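Local coordinates for probable tagatose 6-phosphate kinase (PDB 3TXV), which probably acts in carbohydrate metabolism, as a tagatose-6-phosphate kinase or a GatZ/KbaZ-like subunit of tagatose-bisphosphate aldolase, at residues Arg205-Arg208 with Ala209-Glu213. Residues are numbered along the deposited sequence; the frame is centred on the assembly and turned at random.
Sequences RVHR and AAFEE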
loop_
_atom_site.group_PDB
_atom_site.type_symbol
_atom_site.label_atom_id
_atom_site.label_comp_id
_atom_site.label_asym_id
_atom_site.label_seq_id
_atom_site.Cartn_x
_atom_site.Cartn_y
_atom_site.Cartn_z
ATOM N N ARG A 205 19.595 11.756 13.701
ATOM C CA ARG A 205 20.611 11.847 14.742
ATOM C C ARG A 205 20.257 10.825 15.822
ATOM O O ARG A 205 21.017 9.896 16.069
ATOM C CB ARG A 205 20.769 13.259 15.335
ATOM C CG ARG A 205 21.802 13.300 16.507
ATOM C CD ARG A 205 21.927 14.685 17.169
ATOM N NE ARG A 205 20.768 15.072 17.999
ATOM C CZ ARG A 205 20.599 14.770 19.296
ATOM N NH1 ARG A 205 21.504 14.064 19.964
ATOM N NH2 ARG A 205 19.506 15.172 19.936
ATOM N N VAL A 206 19.083 10.974 16.424
ATOM C CA VAL A 206 18.735 10.178 17.579
ATOM C C VAL A 206 18.701 8.676 17.285
ATOM O O VAL A 206 19.039 7.872 18.156
ATOM C CB VAL A 206 17.450 10.682 18.299
ATOM C CG1 VAL A 206 16.194 10.162 17.621
ATOM C CG2 VAL A 206 17.449 10.243 19.747
ATOM N N HIS A 207 18.317 8.282 16.078
ATOM C CA HIS A 207 18.293 6.841 15.780
ATOM C C HIS A 207 19.717 6.307 15.693
ATOM O O HIS A 207 20.029 5.214 16.184
ATOM C CB HIS A 207 17.536 6.537 14.487
ATOM C CG HIS A 207 16.073 6.295 14.670
ATOM N ND1 HIS A 207 15.174 7.308 14.924
ATOM C CD2 HIS A 207 15.346 5.158 14.600
ATOM C CE1 HIS A 207 13.958 6.801 15.008
ATOM N NE2 HIS A 207 14.033 5.499 14.811
ATOM N N ARG A 208 20.568 7.101 15.050
ATOM C CA ARG A 208 21.984 6.810 14.900
ATOM C C ARG A 208 22.605 6.473 16.258
ATOM O O ARG A 208 23.131 5.366 16.444
ATOM C CB ARG A 208 22.678 7.999 14.231
ATOM C CG ARG A 208 24.147 8.106 14.445
ATOM C CD ARG A 208 24.813 8.814 13.295
ATOM N NE ARG A 208 26.256 8.750 13.497
ATOM C CZ ARG A 208 27.091 7.962 12.814
ATOM N NH1 ARG A 208 26.634 7.184 11.831
ATOM N NH2 ARG A 208 28.395 7.970 13.105
ATOM N N ALA A 209 22.498 7.427 17.188
ATOM C CA ALA A 209 23.032 7.300 18.546
ATOM C C ALA A 209 22.539 6.018 19.190
ATOM O O ALA A 209 23.340 5.201 19.670
ATOM C CB ALA A 209 22.657 8.520 19.407
ATOM N N ALA A 210 21.219 5.846 19.158
ATOM C CA ALA A 210 20.540 4.690 19.731
ATOM C C ALA A 210 20.922 3.373 19.061
ATOM O O ALA A 210 20.822 2.325 19.681
ATOM C CB ALA A 210 19.033 4.903 19.685
ATOM N N PHE A 211 21.359 3.423 17.804
ATOM C CA PHE A 211 21.813 2.204 17.102
ATOM C C PHE A 211 23.189 1.703 17.488
ATOM O O PHE A 211 23.449 0.496 17.465
ATOM C CB PHE A 211 21.766 2.387 15.603
ATOM C CG PHE A 211 20.472 2.012 15.013
ATOM C CD1 PHE A 211 19.319 2.726 15.332
ATOM C CD2 PHE A 211 20.386 0.942 14.146
ATOM C CE1 PHE A 211 18.099 2.390 14.781
ATOM C CE2 PHE A 211 19.156 0.594 13.565
ATOM C CZ PHE A 211 18.008 1.321 13.899
ATOM N N GLU A 212 24.074 2.633 17.759
ATOM C CA GLU A 212 25.345 2.374 18.340
ATOM C C GLU A 212 25.244 1.936 19.799
ATOM O O GLU A 212 25.894 1.033 20.215
ATOM C CB GLU A 212 26.214 3.587 18.146
ATOM C CG GLU A 212 26.126 4.138 16.751
ATOM C CD GLU A 212 26.697 5.530 16.611
ATOM O OE1 GLU A 212 26.553 6.307 17.551
ATOM O OE2 GLU A 212 27.282 5.865 15.567
ATOM N N GLU A 213 24.360 2.531 20.562
ATOM C CA GLU A 213 24.223 2.245 21.977
ATOM C C GLU A 213 23.845 0.822 22.012
ATOM O O GLU A 213 24.177 0.096 22.911
ATOM C CB GLU A 213 23.164 3.102 22.642
#
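Arg208 and Glu212, one helical turn apart, form an i to i+4 salt bridge in which Arg208 NH2 lies 3.4 Å from Glu212 OE2. The oxygen sits 3.3 Å above one face of the guanidinium, displaced toward its rim, and the guanidinium and carboxylate planes stand 69° apart. No N-H of the arginine points at the carboxylate, so the pairing is one of charge alone. The two side chains cross at a slant: that of Arg208, with CG anti to the backbone N (chi1 158°), runs extended from CG to NE and carries the guanidinium out to where Glu212 OE2 lies over its face.

On the buried side, His207 and Phe211 point the same way, side by side. His207 CD2 meets Phe211 CE1 at 3.9 Å, and CE1 lies near the plane of the imidazole, at its edge. The ring of His207 is held from the preceding turn, where ND1 hydrogen-bonds to Thr203 O, while Phe211 packs edge-to-face with Phe220.

Two i to i+4 helical bonds run through the backbone: Ala209 N donates to Arg205 O at 3.1 Å with an N-H...O angle of 169°, and Glu212 N reaches Arg208 O at 3.2 Å, spanning the salt-bridged pair.

His207, Ala210 and Phe211 face helix 145-161, packing two outer helices of the (beta/alpha)8 barrel together through Ala149, Ala152 and Ala156. Without the ring of Phe211, replaced by an alanine, the CD2 edge of His207 and the ring of Phe220 would probably lose their aromatic neighbour, and a gap would open against Ala156.

Helix 197-214 is thus amphipathic here: apolar and aromatic contacts join it to the neighbouring helix 145-161 and to Phe220, whereas its exposed side carries an ion pair that, lacking a directed hydrogen bond, is likely to be loosely oriented.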